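Local coordinates for GARP domain-containing protein (PDB 6XZ6) that acts as the trypanosome receptor for the host complement regulator factor H and increases transmission of the parasite to tsetse flies, at residues R75-E78 against A79-A83; A92-M95 against E96-F100; L23-L26 against P27-T30. All coordinates share one frame; numbering follows the deposited sequence.

Contact 1: R75-E78 against A79-A83; sequences RARE and AATVA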
ATOM      1  N   ARG A  75       6.653  31.710  30.045  1.00 58.07           N
ATOM      2  CA  ARG A  75       6.638  30.241  29.981  1.00 57.72           C
ATOM      3  C   ARG A  75       5.444  29.695  29.184  1.00 60.11           C
ATOM      4  O   ARG A  75       5.585  28.671  28.499  1.00 58.24           O
ATOM      5  CB  ARG A  75       6.620  29.642  31.400  1.00 62.13           C
ATOM      6  CG  ARG A  75       7.963  29.642  32.108  1.00 72.07           C
ATOM      7  CD  ARG A  75       8.001  28.570  33.172  1.00 83.79           C
ATOM      8  NE  ARG A  75       9.337  28.423  33.737  1.00 97.73           N
ATOM      9  CZ  ARG A  75       9.599  28.414  35.039  1.00124.59           C
ATOM     10  NH1 ARG A  75      10.846  28.288  35.467  1.00119.43           N
ATOM     11  NH2 ARG A  75       8.615  28.531  35.922  1.00117.09           N
ATOM     12  N   ALA A  76       4.259  30.350  29.317  1.00 56.87           N
ATOM     13  CA  ALA A  76       3.018  30.018  28.607  1.00 54.99           C
ATOM     14  C   ALA A  76       3.144  30.449  27.152  1.00 54.49           C
ATOM     15  O   ALA A  76       2.561  29.810  26.281  1.00 53.38           O
ATOM     16  CB  ALA A  76       1.835  30.720  29.249  1.00 57.88           C
ATOM     17  N   ARG A  77       3.916  31.525  26.887  1.00 48.62           N
ATOM     18  CA  ARG A  77       4.183  32.030  25.537  1.00 45.55           C
ATOM     19  C   ARG A  77       5.137  31.101  24.819  1.00 48.13           C
ATOM     20  O   ARG A  77       4.950  30.842  23.638  1.00 48.41           O
ATOM     21  CB  ARG A  77       4.762  33.462  25.578  1.00 45.85           C
ATOM     22  CG  ARG A  77       5.224  34.026  24.236  1.00 52.80           C
ATOM     23  CD  ARG A  77       4.096  34.690  23.471  1.00 68.18           C
ATOM     24  NE  ARG A  77       3.301  33.743  22.686  1.00 78.37           N
ATOM     25  CZ  ARG A  77       2.005  33.887  22.429  1.00 90.04           C
ATOM     26  NH1 ARG A  77       1.364  32.986  21.693  1.00 83.69           N
ATOM     27  NH2 ARG A  77       1.333  34.924  22.919  1.00 65.93           N
ATOM     28  N   GLU A  78       6.168  30.611  25.515  1.00 43.64           N
ATOM     29  CA  GLU A  78       7.135  29.698  24.931  1.00 40.95           C
ATOM     30  C   GLU A  78       6.502  28.345  24.607  1.00 42.60           C
ATOM     31  O   GLU A  78       6.858  27.744  23.589  1.00 41.86           O
ATOM     32  CB  GLU A  78       8.403  29.584  25.798  1.00 43.72           C
ATOM     33  CG  GLU A  78       9.588  28.893  25.114  1.00 55.52           C
ATOM     34  CD  GLU A  78       9.830  29.129  23.630  1.00 71.47           C
ATOM     35  OE1 GLU A  78       9.856  28.126  22.878  1.00 61.58           O
ATOM     36  OE2 GLU A  78       9.995  30.305  23.217  1.00 62.00           O
ATOM     37  N   ALA A  79       5.529  27.900  25.421  1.00 37.96           N
ATOM     38  CA  ALA A  79       4.813  26.642  25.200  1.00 36.97           C
ATOM     39  C   ALA A  79       3.811  26.764  24.051  1.00 39.36           C
ATOM     40  O   ALA A  79       3.618  25.814  23.293  1.00 37.15           O
ATOM     41  CB  ALA A  79       4.102  26.220  26.465  1.00 40.07           C
ATOM     42  N   ALA A  80       3.217  27.948  23.886  1.00 38.14           N
ATOM     43  CA  ALA A  80       2.239  28.223  22.828  1.00 37.69           C
ATOM     44  C   ALA A  80       2.926  28.159  21.466  1.00 39.61           C
ATOM     45  O   ALA A  80       2.311  27.685  20.497  1.00 39.19           O
ATOM     46  CB  ALA A  80       1.595  29.594  23.039  1.00 39.23           C
ATOM     47  N   THR A  81       4.205  28.610  21.403  1.00 33.97           N
ATOM     48  CA  THR A  81       4.978  28.571  20.163  1.00 31.75           C
ATOM     49  C   THR A  81       5.495  27.147  19.934  1.00 33.23           C
ATOM     50  O   THR A  81       5.452  26.691  18.798  1.00 32.18           O
ATOM     51  CB  THR A  81       6.059  29.693  20.056  1.00 43.63           C
ATOM     52  OG1 THR A  81       7.248  29.313  20.728  1.00 52.10           O
ATOM     53  CG2 THR A  81       5.580  31.057  20.554  1.00 39.36           C
ATOM     54  N   VAL A  82       5.906  26.417  20.989  1.00 29.60           N
ATOM     55  CA  VAL A  82       6.324  25.018  20.840  1.00 28.99           C
ATOM     56  C   VAL A  82       5.166  24.169  20.293  1.00 32.21           C
ATOM     57  O   VAL A  82       5.396  23.355  19.400  1.00 32.18           O
ATOM     58  CB  VAL A  82       6.961  24.436  22.123  1.00 35.87           C
ATOM     59  CG1 VAL A  82       7.107  22.914  22.048  1.00 35.63           C
ATOM     60  CG2 VAL A  82       8.314  25.092  22.400  1.00 36.13           C
ATOM     61  N   ALA A  83       3.920  24.411  20.762  1.00 28.66           N
ATOM     62  CA  ALA A  83       2.716  23.734  20.263  1.00 27.50           C
ATOM     63  C   ALA A  83       2.495  24.093  18.791  1.00 27.92           C
ATOM     64  O   ALA A  83       2.312  23.192  17.981  1.00 26.96           O
ATOM     65  CB  ALA A  83       1.512  24.108  21.108  1.00 30.26           C
TER

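Contact 2: A92-M95 against E96-F100; sequences AAAM and EVKRF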
ATOM      1  N   ALA A  92       3.788  18.774   7.692  1.00 23.25           N
ATOM      2  CA  ALA A  92       4.812  18.181   6.823  1.00 21.70           C
ATOM      3  C   ALA A  92       4.769  16.669   6.878  1.00 25.29           C
ATOM      4  O   ALA A  92       4.772  16.052   5.835  1.00 25.77           O
ATOM      5  CB  ALA A  92       6.184  18.693   7.199  1.00 22.12           C
ATOM      6  N   ALA A  93       4.624  16.065   8.063  1.00 22.03           N
ATOM      7  CA  ALA A  93       4.543  14.604   8.154  1.00 21.17           C
ATOM      8  C   ALA A  93       3.293  14.032   7.473  1.00 25.30           C
ATOM      9  O   ALA A  93       3.431  13.048   6.753  1.00 25.85           O
ATOM     10  CB  ALA A  93       4.651  14.142   9.598  1.00 22.47           C
ATOM     11  N   ALA A  94       2.095  14.677   7.640  1.00 20.76           N
ATOM     12  CA  ALA A  94       0.820  14.255   7.019  1.00 19.02           C
ATOM     13  C   ALA A  94       0.869  14.374   5.508  1.00 23.14           C
ATOM     14  O   ALA A  94       0.314  13.535   4.814  1.00 23.76           O
ATOM     15  CB  ALA A  94      -0.355  15.040   7.575  1.00 20.11           C
ATOM     16  N   MET A  95       1.557  15.403   4.995  1.00 19.68           N
ATOM     17  CA  MET A  95       1.785  15.646   3.571  1.00 17.52           C
ATOM     18  C   MET A  95       2.588  14.434   3.040  1.00 21.42           C
ATOM     19  O   MET A  95       2.243  13.923   1.978  1.00 21.80           O
ATOM     20  CB  MET A  95       2.529  16.999   3.396  1.00 18.98           C
ATOM     21  CG  MET A  95       3.127  17.246   2.017  1.00 20.96           C
ATOM     22  SD  MET A  95       4.706  16.388   1.650  1.00 23.90           S
ATOM     23  CE  MET A  95       5.829  17.328   2.572  1.00 19.98           C
ATOM     24  N   GLU A  96       3.606  13.934   3.802  1.00 17.03           N
ATOM     25  CA  GLU A  96       4.373  12.752   3.361  1.00 16.61           C
ATOM     26  C   GLU A  96       3.483  11.509   3.348  1.00 22.14           C
ATOM     27  O   GLU A  96       3.542  10.737   2.406  1.00 23.38           O
ATOM     28  CB  GLU A  96       5.649  12.486   4.188  1.00 17.89           C
ATOM     29  CG  GLU A  96       6.513  13.680   4.571  1.00 27.56           C
ATOM     30  CD  GLU A  96       7.477  14.282   3.563  1.00 32.47           C
ATOM     31  OE1 GLU A  96       8.360  15.066   3.989  1.00 35.86           O
ATOM     32  OE2 GLU A  96       7.336  13.998   2.354  1.00  5.24           O
ATOM     33  N   VAL A  97       2.644  11.327   4.379  1.00 17.82           N
ATOM     34  CA  VAL A  97       1.683  10.216   4.441  1.00 16.40           C
ATOM     35  C   VAL A  97       0.828  10.219   3.146  1.00 20.68           C
ATOM     36  O   VAL A  97       0.757   9.199   2.484  1.00 20.65           O
ATOM     37  CB  VAL A  97       0.783  10.251   5.727  1.00 17.94           C
ATOM     38  CG1 VAL A  97      -0.327   9.222   5.653  1.00 16.66           C
ATOM     39  CG2 VAL A  97       1.606  10.083   6.991  1.00 17.23           C
ATOM     40  N   LYS A  98       0.201  11.346   2.786  1.00 17.51           N
ATOM     41  CA  LYS A  98      -0.597  11.445   1.546  1.00 18.12           C
ATOM     42  C   LYS A  98       0.259  11.102   0.275  1.00 22.95           C
ATOM     43  O   LYS A  98      -0.243  10.468  -0.642  1.00 23.76           O
ATOM     44  CB  LYS A  98      -1.236  12.833   1.413  1.00 19.45           C
ATOM     45  CG  LYS A  98      -2.542  12.954   2.153  1.00 37.66           C
ATOM     46  CD  LYS A  98      -2.682  14.274   2.928  1.00 53.72           C
ATOM     47  CE  LYS A  98      -3.693  14.171   4.065  1.00 70.68           C
ATOM     48  NZ  LYS A  98      -3.284  13.191   5.122  1.00 72.79           N
ATOM     49  N   ARG A  99       1.534  11.475   0.268  1.00 18.48           N
ATOM     50  CA  ARG A  99       2.464  11.238  -0.818  1.00 18.91           C
ATOM     51  C   ARG A  99       2.851   9.755  -0.982  1.00 24.18           C
ATOM     52  O   ARG A  99       2.885   9.277  -2.114  1.00 27.27           O
ATOM     53  CB  ARG A  99       3.688  12.119  -0.599  1.00 17.28           C
ATOM     54  CG  ARG A  99       4.721  11.995  -1.664  1.00 16.03           C
ATOM     55  CD  ARG A  99       5.982  12.616  -1.155  1.00 24.06           C
ATOM     56  NE  ARG A  99       7.120  11.783  -1.517  1.00 38.41           N
ATOM     57  CZ  ARG A  99       8.245  11.722  -0.825  1.00 46.79           C
ATOM     58  NH1 ARG A  99       8.402  12.460   0.263  1.00 35.33           N
ATOM     59  NH2 ARG A  99       9.229  10.930  -1.220  1.00 33.94           N
ATOM     60  N   PHE A 100       3.168   9.046   0.113  1.00 17.92           N
ATOM     61  CA  PHE A 100       3.511   7.627   0.074  1.00 16.44           C
ATOM     62  C   PHE A 100       2.310   6.741  -0.177  1.00 21.22           C
ATOM     63  O   PHE A 100       2.451   5.717  -0.837  1.00 20.95           O
ATOM     64  CB  PHE A 100       4.273   7.202   1.327  1.00 18.44           C
ATOM     65  CG  PHE A 100       5.623   7.880   1.410  1.00 20.77           C
ATOM     66  CD1 PHE A 100       6.570   7.709   0.403  1.00 22.93           C
ATOM     67  CD2 PHE A 100       5.936   8.715   2.480  1.00 23.86           C
ATOM     68  CE1 PHE A 100       7.797   8.361   0.461  1.00 24.31           C
ATOM     69  CE2 PHE A 100       7.172   9.363   2.543  1.00 26.50           C
ATOM     70  CZ  PHE A 100       8.098   9.170   1.539  1.00 24.42           C
TER

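Contact 3: L23-L26 against P27-T30; sequences LRKL and PLLT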
ATOM      1  N   LEU A  23      -2.192  -6.926  -2.446  1.00 18.30           N
ATOM      2  CA  LEU A  23      -2.582  -5.795  -3.298  1.00 16.25           C
ATOM      3  C   LEU A  23      -3.996  -5.289  -3.004  1.00 20.00           C
ATOM      4  O   LEU A  23      -4.252  -4.105  -3.133  1.00 20.17           O
ATOM      5  CB  LEU A  23      -2.372  -6.116  -4.806  1.00 15.56           C
ATOM      6  CG  LEU A  23      -0.898  -6.459  -5.229  1.00 17.68           C
ATOM      7  CD1 LEU A  23      -0.834  -6.912  -6.620  1.00 17.44           C
ATOM      8  CD2 LEU A  23       0.021  -5.282  -5.074  1.00 17.00           C
ATOM      9  N   ARG A  24      -4.893  -6.142  -2.537  1.00 17.99           N
ATOM     10  CA  ARG A  24      -6.244  -5.719  -2.162  1.00 17.82           C
ATOM     11  C   ARG A  24      -6.257  -5.053  -0.779  1.00 24.28           C
ATOM     12  O   ARG A  24      -7.093  -4.190  -0.538  1.00 27.21           O
ATOM     13  CB  ARG A  24      -7.202  -6.904  -2.216  1.00 15.58           C
ATOM     14  CG  ARG A  24      -7.301  -7.490  -3.606  1.00 14.40           C
ATOM     15  CD  ARG A  24      -7.916  -8.852  -3.542  1.00 21.65           C
ATOM     16  NE  ARG A  24      -8.000  -9.498  -4.853  1.00 16.11           N
ATOM     17  CZ  ARG A  24      -8.168 -10.804  -5.034  1.00 22.77           C
ATOM     18  NH1 ARG A  24      -8.237 -11.629  -3.993  1.00 12.72           N
ATOM     19  NH2 ARG A  24      -8.233 -11.301  -6.253  1.00 12.41           N
ATOM     20  N   LYS A  25      -5.315  -5.436   0.115  1.00 20.40           N
ATOM     21  CA  LYS A  25      -5.142  -4.876   1.457  1.00 20.44           C
ATOM     22  C   LYS A  25      -4.485  -3.522   1.442  1.00 26.34           C
ATOM     23  O   LYS A  25      -4.915  -2.678   2.216  1.00 29.41           O
ATOM     24  CB  LYS A  25      -4.385  -5.840   2.399  1.00 21.76           C
ATOM     25  CG  LYS A  25      -4.269  -5.415   3.874  1.00 23.32           C
ATOM     26  CD  LYS A  25      -5.636  -5.162   4.529  1.00 28.80           C
ATOM     27  CE  LYS A  25      -5.572  -5.052   6.018  1.00 23.79           C
ATOM     28  NZ  LYS A  25      -6.758  -4.331   6.549  1.00 45.02           N
ATOM     29  N   LEU A  26      -3.453  -3.296   0.595  1.00 21.95           N
ATOM     30  CA  LEU A  26      -2.746  -1.998   0.506  1.00 21.14           C
ATOM     31  C   LEU A  26      -3.659  -0.749   0.466  1.00 26.23           C
ATOM     32  O   LEU A  26      -3.354   0.164   1.227  1.00 29.85           O
ATOM     33  CB  LEU A  26      -1.732  -1.910  -0.655  1.00 19.43           C
ATOM     34  CG  LEU A  26      -0.348  -2.519  -0.449  1.00 22.43           C
ATOM     35  CD1 LEU A  26       0.536  -2.265  -1.673  1.00 21.17           C
ATOM     36  CD2 LEU A  26       0.325  -1.981   0.791  1.00 22.91           C
ATOM     37  N   PRO A  27      -4.731  -0.625  -0.363  1.00 18.83           N
ATOM     38  CA  PRO A  27      -5.518   0.626  -0.356  1.00 18.72           C
ATOM     39  C   PRO A  27      -6.315   0.866   0.935  1.00 27.03           C
ATOM     40  O   PRO A  27      -6.636   2.019   1.278  1.00 29.25           O
ATOM     41  CB  PRO A  27      -6.466   0.458  -1.545  1.00 19.89           C
ATOM     42  CG  PRO A  27      -6.012  -0.668  -2.286  1.00 23.09           C
ATOM     43  CD  PRO A  27      -5.262  -1.557  -1.369  1.00 19.66           C
ATOM     44  N   LEU A  28      -6.656  -0.226   1.636  1.00 23.09           N
ATOM     45  CA  LEU A  28      -7.395  -0.194   2.893  1.00 24.15           C
ATOM     46  C   LEU A  28      -6.450   0.281   4.008  1.00 29.29           C
ATOM     47  O   LEU A  28      -6.809   1.117   4.818  1.00 31.85           O
ATOM     48  CB  LEU A  28      -7.973  -1.584   3.204  1.00 24.94           C
ATOM     49  CG  LEU A  28      -8.579  -2.410   2.049  1.00 27.73           C
ATOM     50  CD1 LEU A  28      -8.917  -3.823   2.522  1.00 27.58           C
ATOM     51  CD2 LEU A  28      -9.803  -1.750   1.478  1.00 29.26           C
ATOM     52  N   LEU A  29      -5.225  -0.205   3.997  1.00 24.59           N
ATOM     53  CA  LEU A  29      -4.130   0.144   4.892  1.00 24.36           C
ATOM     54  C   LEU A  29      -3.724   1.626   4.706  1.00 27.61           C
ATOM     55  O   LEU A  29      -3.667   2.343   5.694  1.00 29.92           O
ATOM     56  CB  LEU A  29      -2.972  -0.785   4.525  1.00 23.50           C
ATOM     57  CG  LEU A  29      -1.787  -0.873   5.425  1.00 28.84           C
ATOM     58  CD1 LEU A  29      -1.191  -2.270   5.350  1.00 28.74           C
ATOM     59  CD2 LEU A  29      -0.742   0.155   5.023  1.00 31.61           C
ATOM     60  N   THR A  30      -3.475   2.093   3.461  1.00 21.46           N
ATOM     61  CA  THR A  30      -3.096   3.486   3.184  1.00 20.79           C
ATOM     62  C   THR A  30      -4.161   4.450   3.665  1.00 26.12           C
ATOM     63  O   THR A  30      -3.808   5.522   4.121  1.00 27.96           O
ATOM     64  CB  THR A  30      -2.773   3.748   1.696  1.00 28.89           C
ATOM     65  OG1 THR A  30      -3.941   3.533   0.903  1.00 38.31           O
ATOM     66  CG2 THR A  30      -1.607   2.933   1.176  1.00 22.27           C
TER

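Contact 1: R75-E78 against A79-A83
Glu78 and Thr81 show how a helix can use one carbonyl twice. The Glu78 O accepts Val82 N at 3.1 Å in the regular i to i+4 bond, and Thr81 OG1 donates to the same Glu78 O at 3.3 Å. Both donors approach from one face of the carbonyl plane, the hydroxyl well above that plane. What permits the second bond is the Thr81 torsion (chi1 84°), which sets OG1 between its own backbone N and carbonyl carbon, turned back toward the preceding turn. The Glu78 chain bends at chi2 and runs obliquely across both Thr81 and Val82, bringing its carboxylate alongside them; OE1 comes within 3.4 Å of Val82 CG2, a van der Waals contact.

On the other flank of Thr81, its CG2 faces Arg77 O. The same methyl lies at the edge of the Arg77 guanidinium, near its plane, with the two side chains crossing at about a right angle. Two bends, at chi2 and chi3, turn the arginine forward along the helix, toward its C-terminal end, until NH1 stands 3.7 Å from Ala80 CB. Its other terminal nitrogen, NH2, is engaged in a salt bridge with Glu59. Ala76 and Ala80 pack on Ala58 and Ala55 of helix 4-61, while Ala79 and Val82 meet Ala205 and Ala201 of helix 165-208, so that mostly alanine side chains line both interfaces of this helix.

Contact 2: A92-M95 against E96-F100
Met95 and Glu96 are brought together by opposite choices at chi1: the methionine carries CG anti to its backbone N (166°), the glutamate carries CG anti to its carbonyl carbon (-42°). Further bends at chi2 and chi3 curl the Met95 thioether round, and the two chains meet obliquely. The Met95 CE methyl reaches Glu96 CD at 3.6 Å, and SD stands about as far from OE2 of the same carboxylate. The aliphatic part of Glu96 meanwhile leans back over the preceding turn, its CG lying near Ala92 O.

The same OE2 also serves Arg99, whose NH1 forms a salt bridge and hydrogen bond with it at 2.8 Å; the oxygen lies in the guanidinium plane but is itself approached from above the carboxylate plane. Phe100 CZ sits over one guanidinium face, toward its rim.

Regular i to i+4 bonds run beneath these groups, the straightest of them Lys98 N to Ala94 O (3.0 Å, 170°). The bent Lys98 chain arches back along the helix, and its NZ ends 4.2 Å from Ala94 CB. The division of labour is that of a long-helix bundle: Ala93 and Val97 pack against Thr191 and Thr188 of helix 165-208, Ala94 against Ala37 of helix 4-61, and the more exposed side carries an i to i+3 Glu-Arg salt bridge.

Contact 3: L23-L26 against P27-T30
A proline kink in helix 4-61 is centred on Pro27, whose ring packs against the side chain of Leu26, CB to CD 3.6 Å. Lacking an N-H, Pro27 cannot donate to Leu23 O; its CD occupies the donor's place, 3.3 Å from that oxygen. Arg24 O likewise loses its usual partner, since Leu28 N turns to Lys25 O in a weak i to i+3 bond of 3.1 Å (128°). Leu28 CG lies 3.5 Å from Arg24 O, as an apolar neighbour and not a donor.

Regular helix resumes at once, and the next donor, Leu29 N, reaches the same Lys25 O nearly along the C=O axis, leaving that carbonyl with two donors. Such an exchange of bonds is characteristic of a proline inside a helix, and here the helix continues on both sides of the bend. Leu23, on the buried side, packs on Phe107, Tyr111 and Phe115 of helix 67-125, while Leu26 and Leu29 both rest on Leu181 of helix 165-208.

On another flank, the Lys25 chain, with CG anti to N (chi1 -174°), crosses Leu28 at about a right angle, CD to CD1 4.1 Å; both side chains touch Val142 in a loop. Arg24 extends away to a salt bridge with Glu112 and hydrogen bonds to Ser116 and to the carbonyls of Cys138 and Ala141.

How the contacts relate
From the N terminus, contact 3 comes first, on helix 4-61; the chain then turns back into helix 67-125, which carries contact 1 and, further on, contact 2. Each is a local, turn-length contact, so none closes a long loop, and the three lie in series without nesting or crossing. The reversal brings contact 2 back beside contact 3 without touching it, with centres about 17 Å apart, whereas contact 1 lies toward the other end of the bundle, its centre about 39 Å from that of contact 3. Helix 4-61 borders contacts 1 and 2, helix 67-125 borders contact 3, and helix 165-208 touches all three, so the contacts are spread along one elongated helical bundle.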